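Local coordinates for ABC-type transport system, sugar-family extracellular solute-binding protein (Peptoclostridium difficile 630, PDB 6HNI), which binds tyrosine between two lobes as a substrate-binding lipoprotein, probably delivering it to an ABC transporter, and has adhesive properties, at residues A250-G255 with I291-D296; D210-P215 with I236-A241; D86-I91 with N101-I106. The protein carries 1 engineered substitution. One frame throughout, in Å; residues are numbered along the deposited sequence. Where two conformers were deposited one is given.

Contact 1: residues A250-G255 with I291-D296; sequences ALACQG and IIVNED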
loop_
_atom_site.group_PDB
_atom_site.type_symbol
_atom_site.label_atom_id
_atom_site.label_comp_id
_atom_site.label_asym_id
_atom_site.label_seq_id
_atom_site.Cartn_x
_atom_site.Cartn_y
_atom_site.Cartn_z
ATOM N N ALA A 250 -6.922 9.395 -9.123
ATOM C CA ALA A 250 -5.856 9.141 -10.093
ATOM C C ALA A 250 -6.478 8.617 -11.405
ATOM O O ALA A 250 -7.586 8.094 -11.424
ATOM C CB ALA A 250 -4.832 8.139 -9.545
ATOM N N LEU A 251 -5.711 8.660 -12.495
ATOM C CA LEU A 251 -6.225 8.190 -13.763
ATOM C C LEU A 251 -6.257 6.670 -13.894
ATOM O O LEU A 251 -7.274 6.113 -14.327
ATOM C CB LEU A 251 -5.426 8.746 -14.941
ATOM C CG LEU A 251 -5.768 8.260 -16.332
ATOM C CD1 LEU A 251 -7.198 8.606 -16.667
ATOM C CD2 LEU A 251 -4.802 8.838 -17.369
ATOM N N ALA A 252 -5.141 6.024 -13.578
ATOM C CA ALA A 252 -5.014 4.591 -13.888
ATOM C C ALA A 252 -3.968 3.901 -13.068
ATOM O O ALA A 252 -3.061 4.538 -12.514
ATOM C CB ALA A 252 -4.700 4.388 -15.348
ATOM N N CYS A 253 -4.096 2.567 -12.989
ATOM C CA CYS A 253 -3.112 1.704 -12.352
ATOM C C CYS A 253 -3.109 0.330 -13.008
ATOM O O CYS A 253 -4.051 -0.021 -13.726
ATOM C CB CYS A 253 -3.432 1.562 -10.871
ATOM S SG CYS A 253 -4.868 0.502 -10.560
ATOM N N GLN A 254 -2.045 -0.429 -12.743
ATOM C CA GLN A 254 -1.987 -1.832 -13.091
ATOM C C GLN A 254 -1.397 -2.484 -11.831
ATOM O O GLN A 254 -0.172 -2.607 -11.667
ATOM C CB GLN A 254 -1.111 -2.093 -14.321
ATOM C CG GLN A 254 -1.086 -3.554 -14.724
ATOM C CD GLN A 254 -0.375 -3.792 -16.030
ATOM O OE1 GLN A 254 0.499 -2.972 -16.481
ATOM N NE2 GLN A 254 -0.729 -4.843 -16.655
ATOM N N GLY A 255 -2.301 -2.831 -10.912
ATOM C CA GLY A 255 -1.919 -3.207 -9.567
ATOM C C GLY A 255 -2.600 -4.439 -9.007
ATOM O O GLY A 255 -3.454 -5.005 -9.661
ATOM N N ILE A 291 -5.631 -3.872 -14.734
ATOM C CA ILE A 291 -5.641 -2.460 -15.124
ATOM C C ILE A 291 -7.014 -1.868 -14.800
ATOM O O ILE A 291 -8.062 -2.387 -15.237
ATOM C CB ILE A 291 -5.321 -2.247 -16.622
ATOM C CG1 ILE A 291 -3.979 -2.839 -17.004
ATOM C CG2 ILE A 291 -5.350 -0.730 -17.003
ATOM C CD1 ILE A 291 -3.736 -2.921 -18.488
ATOM N N ILE A 292 -7.005 -0.798 -13.993
ATOM C CA ILE A 292 -8.212 -0.106 -13.572
ATOM C C ILE A 292 -7.977 1.400 -13.860
ATOM O O ILE A 292 -6.914 1.973 -13.558
ATOM C CB ILE A 292 -8.543 -0.372 -12.073
ATOM C CG1 ILE A 292 -8.886 -1.872 -11.874
ATOM C CG2 ILE A 292 -9.684 0.522 -11.609
ATOM C CD1 ILE A 292 -9.117 -2.283 -10.427
ATOM N N VAL A 293 -8.997 1.997 -14.476
ATOM C CA VAL A 293 -8.969 3.371 -14.931
ATOM C C VAL A 293 -10.206 4.085 -14.371
ATOM O O VAL A 293 -11.289 3.533 -14.325
ATOM C CB VAL A 293 -8.979 3.426 -16.462
ATOM C CG1 VAL A 293 -9.202 4.854 -16.974
ATOM C CG2 VAL A 293 -7.701 2.840 -17.017
ATOM N N ASN A 294 -10.026 5.335 -13.957
ATOM C CA ASN A 294 -11.092 6.148 -13.469
ATOM C C ASN A 294 -11.653 6.817 -14.692
ATOM O O ASN A 294 -11.032 7.736 -15.265
ATOM C CB ASN A 294 -10.600 7.121 -12.382
ATOM C CG ASN A 294 -11.718 7.991 -11.810
ATOM O OD1 ASN A 294 -12.537 8.519 -12.551
ATOM N ND2 ASN A 294 -11.757 8.130 -10.480
ATOM N N GLU A 295 -12.856 6.414 -15.109
ATOM C CA GLU A 295 -13.458 6.956 -16.338
ATOM C C GLU A 295 -13.824 8.436 -16.232
ATOM O O GLU A 295 -13.941 9.108 -17.241
ATOM C CB GLU A 295 -14.686 6.135 -16.792
ATOM C CG GLU A 295 -15.920 6.183 -15.899
ATOM C CD GLU A 295 -17.135 5.495 -16.545
ATOM O OE1 GLU A 295 -18.103 6.185 -16.919
ATOM O OE2 GLU A 295 -17.133 4.257 -16.692
ATOM N N ASP A 296 -14.052 8.935 -15.006
ATOM C CA ASP A 296 -14.405 10.351 -14.804
ATOM C C ASP A 296 -13.173 11.211 -15.063
ATOM O O ASP A 296 -13.240 12.257 -15.709
ATOM C CB ASP A 296 -14.871 10.628 -13.364
ATOM C CG ASP A 296 -16.184 9.956 -13.022
ATOM O OD1 ASP A 296 -17.067 10.009 -13.901
ATOM O OD2 ASP A 296 -16.328 9.400 -11.890
#
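N294 and Q254 carry the flat amide groups of this strand pair, and both meet the opposite segment, N294 through its CB carbon and Q254 along the length of its chain. N294 CB sits 3.3 Å from A250 O. At the other end the Q254 chain, extended and with CG anti to the backbone N (chi1 -178°), lies across I291 at a slant, Q254 CG being 3.8 Å from I291 CG1. Between them the peptide planes form an antiparallel ladder. Strand 290-294 is the middle strand of a mixed three-stranded sheet, antiparallel to 252-255 and parallel to 311-314. C253 and I292 make the hydrogen-bonded pair: C253 N donates to I292 O at 2.9 Å, and I292 N returns a bond of 3.1 Å to C253 O. N294 N then bonds L251 O at 2.9 Å.

The strand faces divide the side chains. A252 CB touches V293 CG2 at 3.8 Å on the face that also carries Q254 and I291, where F151 of helix 148-151 packs on L251, A252 and V293. On the reverse face the thiol of C253 is turned between the backbone N and the carbonyl carbon (chi1 74°), leaving SG 4.1 Å from I292 CB, with S243 of helix 243-247 packed against both.

N294 is also the N-cap of helix 295-300. Its OD1 accepts a weak bond from D296 N and another from I297 N, while ND2 serves V246 O and T316 OG1. The pairing thus rests on main-chain bonds and apolar faces, whereas the buried N294 amide is satisfied at both ends and caps the start of the helix where the strand ends.

Contact 2: residues D210-P215 with I236-A241; sequences DVLYVP and IPVIAA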
loop_
_atom_site.group_PDB
_atom_site.type_symbol
_atom_site.label_atom_id
_atom_site.label_comp_id
_atom_site.label_asym_id
_atom_site.label_seq_id
_atom_site.Cartn_x
_atom_site.Cartn_y
_atom_site.Cartn_z
ATOM N N ASP A 210 5.346 15.676 -17.093
ATOM C CA ASP A 210 4.372 15.262 -18.067
ATOM C C ASP A 210 3.328 14.310 -17.425
ATOM O O ASP A 210 2.192 14.209 -17.915
ATOM C CB ASP A 210 5.075 14.548 -19.220
ATOM C CG ASP A 210 6.117 15.428 -19.952
ATOM O OD1 ASP A 210 5.820 16.630 -20.167
ATOM O OD2 ASP A 210 7.210 14.909 -20.334
ATOM N N VAL A 211 3.763 13.577 -16.389
ATOM C CA VAL A 211 2.929 12.568 -15.708
ATOM C C VAL A 211 3.421 12.483 -14.266
ATOM O O VAL A 211 4.598 12.706 -13.991
ATOM C CB VAL A 211 3.054 11.216 -16.452
ATOM C CG1 VAL A 211 4.446 10.613 -16.266
ATOM C CG2 VAL A 211 1.995 10.199 -15.976
ATOM N N LEU A 212 2.487 12.185 -13.357
ATOM C CA LEU A 212 2.790 11.931 -11.936
ATOM C C LEU A 212 2.665 10.434 -11.672
ATOM O O LEU A 212 1.669 9.841 -12.123
ATOM C CB LEU A 212 1.845 12.630 -11.049
ATOM C CG LEU A 212 2.218 12.635 -9.580
ATOM C CD1 LEU A 212 3.396 13.505 -9.225
ATOM C CD2 LEU A 212 1.019 13.034 -8.744
ATOM N N TYR A 213 3.672 9.886 -11.029
ATOM C CA TYR A 213 3.579 8.473 -10.527
ATOM C C TYR A 213 3.354 8.511 -9.023
ATOM O O TYR A 213 4.084 9.184 -8.291
ATOM C CB TYR A 213 4.851 7.736 -10.866
ATOM C CG TYR A 213 4.827 6.264 -10.424
ATOM C CD1 TYR A 213 4.152 5.317 -11.160
ATOM C CD2 TYR A 213 5.455 5.832 -9.259
ATOM C CE1 TYR A 213 4.102 3.981 -10.714
ATOM C CE2 TYR A 213 5.411 4.503 -8.862
ATOM C CZ TYR A 213 4.768 3.624 -9.643
ATOM O OH TYR A 213 4.716 2.274 -9.189
ATOM N N VAL A 214 2.353 7.755 -8.556
ATOM C CA VAL A 214 2.062 7.668 -7.128
ATOM C C VAL A 214 2.477 6.289 -6.621
ATOM O O VAL A 214 1.774 5.281 -6.893
ATOM C CB VAL A 214 0.609 8.004 -6.842
ATOM C CG1 VAL A 214 0.286 7.864 -5.351
ATOM C CG2 VAL A 214 0.260 9.414 -7.344
ATOM N N PRO A 215 3.570 6.212 -5.892
ATOM C CA PRO A 215 3.951 4.929 -5.268
ATOM C C PRO A 215 2.961 4.587 -4.156
ATOM O O PRO A 215 2.033 5.306 -3.859
ATOM C CB PRO A 215 5.346 5.203 -4.687
ATOM C CG PRO A 215 5.566 6.647 -4.785
ATOM C CD PRO A 215 4.403 7.333 -5.384
ATOM N N ILE A 236 -2.525 16.958 -16.037
ATOM C CA ILE A 236 -1.431 16.016 -15.745
ATOM C C ILE A 236 -2.045 14.648 -15.442
ATOM O O ILE A 236 -2.775 14.535 -14.450
ATOM C CB ILE A 236 -0.569 16.470 -14.530
ATOM C CG1 ILE A 236 0.041 17.882 -14.751
ATOM C CG2 ILE A 236 0.583 15.493 -14.250
ATOM C CD1 ILE A 236 0.722 18.442 -13.510
ATOM N N PRO A 237 -1.746 13.625 -16.287
ATOM C CA PRO A 237 -2.181 12.234 -15.934
ATOM C C PRO A 237 -1.431 11.755 -14.710
ATOM O O PRO A 237 -0.218 11.957 -14.560
ATOM C CB PRO A 237 -1.820 11.419 -17.170
ATOM C CG PRO A 237 -1.365 12.387 -18.223
ATOM C CD PRO A 237 -1.029 13.682 -17.581
ATOM N N VAL A 238 -2.176 11.109 -13.826
ATOM C CA VAL A 238 -1.605 10.487 -12.635
ATOM C C VAL A 238 -1.762 8.927 -12.690
ATOM O O VAL A 238 -2.882 8.442 -12.782
ATOM C CB VAL A 238 -2.318 11.011 -11.380
ATOM C CG1 VAL A 238 -1.707 10.414 -10.156
ATOM C CG2 VAL A 238 -2.233 12.544 -11.310
ATOM N N ILE A 239 -0.630 8.275 -12.719
ATOM C CA ILE A 239 -0.586 6.788 -12.666
ATOM C C ILE A 239 -0.247 6.451 -11.245
ATOM O O ILE A 239 0.781 6.816 -10.706
ATOM C CB ILE A 239 0.485 6.249 -13.621
ATOM C CG1 ILE A 239 0.209 6.639 -15.072
ATOM C CG2 ILE A 239 0.604 4.746 -13.465
ATOM C CD1 ILE A 239 -1.156 6.355 -15.591
ATOM N N ALA A 240 -1.098 5.593 -10.643
ATOM C CA ALA A 240 -0.822 5.105 -9.290
ATOM C C ALA A 240 -0.393 3.652 -9.326
ATOM O O ALA A 240 -0.743 2.911 -10.267
ATOM C CB ALA A 240 -2.052 5.233 -8.412
ATOM N N ALA A 241 0.298 3.240 -8.282
ATOM C CA ALA A 241 0.751 1.839 -8.141
ATOM C C ALA A 241 -0.377 0.840 -7.903
ATOM O O ALA A 241 -0.182 -0.328 -8.229
ATOM C CB ALA A 241 1.756 1.744 -7.030
#
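L212 and V214 each spend both N-H and C=O on the segment 236-241, and this alternation accounts for every main-chain hydrogen bond between the two segments. L212 N donates to P237 O at 3.0 Å, a nearly straight bond (170° at the hydrogen). L212 O accepts from I239 N at 2.8 Å. I239 O in turn accepts from V214 N, also at 2.8 Å. The last rung is V214 O, which takes A241 N at 2.9 Å. P237, which has no N-H, gives only its carbonyl to the ladder.

The intervening residues bond outward. V211 and Y213 both pair through the backbone with G159 of strand 157-163, and V238 and A240 pair with strand 252-255 on the other flank. The parallel signature is that one residue's N-H and C=O go to two different residues, two apart, on the neighbour: L212 to P237 and I239, V214 to I239 and A241. These strands are neighbours in the four-stranded parallel sheet of the C-terminal lobe. Helices 218-221 and 224-233 make the crossover between them, completing a beta-alpha-beta unit of the kind repeated in type 1 periplasmic-binding folds. At the C-terminal end of the strands the side chain of V214 comes within about 6 Å of the bound tyrosine.

Side chains fill the two faces. L212 and V238 run alongside one another, L212 CD2 being 4.0 Å from V238 CG1; V238 CG1 also meets V214 CG2 at 3.6 Å. V227 of helix 224-233 and I202 of helix 198-205 press on L212. On the other face Y213 carries its ring anti to the backbone N (chi1 -178°), which brings Y213 OH to 3.7 Å from A241 CB. Where the pair begins, D210 OD2 is satisfied by the backbone N-H groups of K156 and T157.

Contact 3: residues D86-I91 with N101-I106; sequences DLIFAI and NATKDI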
loop_
_atom_site.group_PDB
_atom_site.type_symbol
_atom_site.label_atom_id
_atom_site.label_comp_id
_atom_site.label_asym_id
_atom_site.label_seq_id
_atom_site.Cartn_x
_atom_site.Cartn_y
_atom_site.Cartn_z
ATOM N N ASP A 86 -2.460 -12.906 21.436
ATOM C CA ASP A 86 -1.914 -14.112 20.827
ATOM C C ASP A 86 -1.299 -13.915 19.442
ATOM O O ASP A 86 -0.414 -14.645 19.029
ATOM C CB ASP A 86 -3.034 -15.163 20.762
ATOM C CG ASP A 86 -3.542 -15.579 22.142
ATOM O OD1 ASP A 86 -2.729 -16.219 22.808
ATOM O OD2 ASP A 86 -4.692 -15.180 22.523
ATOM N N LEU A 87 -1.768 -12.864 18.759
ATOM C CA LEU A 87 -1.344 -12.559 17.393
ATOM C C LEU A 87 -1.636 -11.081 17.168
ATOM O O LEU A 87 -2.666 -10.573 17.555
ATOM C CB LEU A 87 -2.156 -13.393 16.391
ATOM C CG LEU A 87 -2.022 -13.034 14.902
ATOM C CD1 LEU A 87 -0.652 -13.376 14.440
ATOM C CD2 LEU A 87 -3.053 -13.815 14.080
ATOM N N ILE A 88 -0.690 -10.440 16.465
ATOM C CA ILE A 88 -0.884 -9.051 15.968
ATOM C C ILE A 88 -0.876 -9.033 14.448
ATOM O O ILE A 88 -0.003 -9.640 13.853
ATOM C CB ILE A 88 0.233 -8.166 16.507
ATOM C CG1 ILE A 88 0.121 -8.017 18.014
ATOM C CG2 ILE A 88 0.156 -6.751 15.850
ATOM C CD1 ILE A 88 1.352 -7.434 18.679
ATOM N N PHE A 89 -1.916 -8.471 13.879
ATOM C CA PHE A 89 -1.992 -8.273 12.432
ATOM C C PHE A 89 -1.755 -6.756 12.193
ATOM O O PHE A 89 -2.516 -5.928 12.657
ATOM C CB PHE A 89 -3.383 -8.680 11.948
ATOM C CG PHE A 89 -3.685 -8.407 10.489
ATOM C CD1 PHE A 89 -2.743 -8.625 9.481
ATOM C CD2 PHE A 89 -4.936 -7.977 10.134
ATOM C CE1 PHE A 89 -3.077 -8.319 8.139
ATOM C CE2 PHE A 89 -5.270 -7.708 8.815
ATOM C CZ PHE A 89 -4.320 -7.918 7.835
ATOM N N ALA A 90 -0.667 -6.517 11.459
ATOM C CA ALA A 90 -0.214 -5.088 11.212
ATOM C C ALA A 90 -0.356 -4.770 9.723
ATOM O O ALA A 90 0.177 -5.466 8.847
ATOM C CB ALA A 90 1.231 -4.905 11.698
ATOM N N ILE A 91 -1.037 -3.636 9.466
ATOM C CA ILE A 91 -1.393 -3.243 8.137
ATOM C C ILE A 91 -0.646 -1.928 7.866
ATOM O O ILE A 91 -1.009 -0.909 8.443
ATOM C CB ILE A 91 -2.914 -3.036 7.986
ATOM C CG1 ILE A 91 -3.691 -4.336 8.358
ATOM C CG2 ILE A 91 -3.286 -2.545 6.608
ATOM C CD1 ILE A 91 -5.159 -4.047 8.458
ATOM N N ASN A 101 8.803 -3.134 17.033
ATOM C CA ASN A 101 9.458 -2.476 18.108
ATOM C C ASN A 101 8.859 -2.829 19.460
ATOM O O ASN A 101 9.578 -2.918 20.437
ATOM C CB ASN A 101 9.404 -0.937 17.903
ATOM C CG ASN A 101 10.263 -0.451 16.747
ATOM O OD1 ASN A 101 11.135 -1.148 16.235
ATOM N ND2 ASN A 101 10.026 0.793 16.370
ATOM N N ALA A 102 7.545 -2.962 19.506
ATOM C CA ALA A 102 6.826 -3.222 20.759
ATOM C C ALA A 102 7.048 -4.629 21.326
ATOM O O ALA A 102 7.046 -4.780 22.530
ATOM C CB ALA A 102 5.350 -2.985 20.598
ATOM N N THR A 103 7.216 -5.611 20.444
ATOM C CA THR A 103 7.341 -7.018 20.881
ATOM C C THR A 103 8.164 -7.864 19.901
ATOM O O THR A 103 7.961 -7.804 18.699
ATOM C CB THR A 103 5.932 -7.646 21.082
ATOM O OG1 THR A 103 6.083 -9.005 21.570
ATOM C CG2 THR A 103 5.122 -7.677 19.862
ATOM N N LYS A 104 9.045 -8.694 20.463
ATOM C CA LYS A 104 9.799 -9.673 19.665
ATOM C C LYS A 104 9.308 -11.079 19.965
ATOM O O LYS A 104 9.848 -12.032 19.425
ATOM C CB LYS A 104 11.304 -9.610 19.907
ATOM C CG LYS A 104 11.973 -8.272 19.615
ATOM C CD LYS A 104 11.990 -7.906 18.150
ATOM C CE LYS A 104 12.773 -6.597 17.934
ATOM N NZ LYS A 104 12.046 -5.515 18.661
ATOM N N ASP A 105 8.249 -11.188 20.762
ATOM C CA ASP A 105 7.718 -12.522 21.204
ATOM C C ASP A 105 6.365 -12.907 20.612
ATOM O O ASP A 105 6.151 -14.067 20.269
ATOM C CB ASP A 105 7.625 -12.591 22.724
ATOM C CG ASP A 105 8.958 -12.304 23.391
ATOM O OD1 ASP A 105 9.996 -12.849 22.926
ATOM O OD2 ASP A 105 8.998 -11.516 24.359
ATOM N N ILE A 106 5.431 -11.974 20.549
ATOM C CA ILE A 106 4.114 -12.230 19.994
ATOM C C ILE A 106 4.256 -12.319 18.476
ATOM O O ILE A 106 4.863 -11.427 17.841
ATOM C CB ILE A 106 3.127 -11.117 20.380
ATOM C CG1 ILE A 106 2.983 -10.983 21.900
ATOM C CG2 ILE A 106 1.763 -11.234 19.669
ATOM C CD1 ILE A 106 2.139 -9.815 22.340
#
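The beta-alpha-beta unit made of strand 87-91, helix 93-102 and strand 108-113 brings its return loop against the strand, where I88 meets T103 and I106. The touching is done by methyl groups. I88 CD1 comes tip to tip with T103 CG2 at 4.0 Å, while the I106 side chain crosses that of I88 at about a right angle and sets its CG2 3.9 Å from I88 CD1. I106 CG2 also lies 4.0 Å from L87 N, thus reaching over the backbone at the start of the strand as well as the side chain of I88.

With OG1 turned into its own loop, T103 CG2 is the branch that faces I88. OG1 stands anti to the backbone N (chi1 -177°) and accepts two main-chain N-H groups: D105 N at 3.2 Å and I106 N, also at 3.2 Å and almost perfectly straight (177°). The pair defines an ST turn and an ST motif, which here follow directly on the end of the helix, where the chain bends back toward the sheet. T103 therefore presents two distinct sides, a polar one bonded within the loop and an apolar one given to the strand.

Further partners join the loop to the five-stranded parallel sheet of the N-terminal lobe. N131 ND2 bonds the carbonyls of both T103 and I106, and the I88 backbone pairs with P107 and L109 as the chain enters the next strand. Helix 70-82 packs alongside, F80 against I88 and A81 against T103. At the start of the strand, just beside the contact, D86 OD2 accepts from the backbone N of K25 in strand 24-30.

Overall arrangement
From the N terminus, contact 3 comes first and closes a short loop around helix 93-102 in the N-terminal lobe. Contact 2 closes a longer one around helices 218-221 and 224-233 in the C-terminal lobe, and contact 1 spans the excursion through helix 258-273. The three follow in series, neither nesting nor crossing. Contacts 1 and 2 touch: L251 N probably bonds V238 O, and A240 N probably bonds A252 O, both at 2.9 Å, so the parallel sheet passes into the smaller mixed one. Contact 3 lies on the opposite side of the chain's centre, its own centre about 34 Å from each of theirs, with the tyrosine between the lobes.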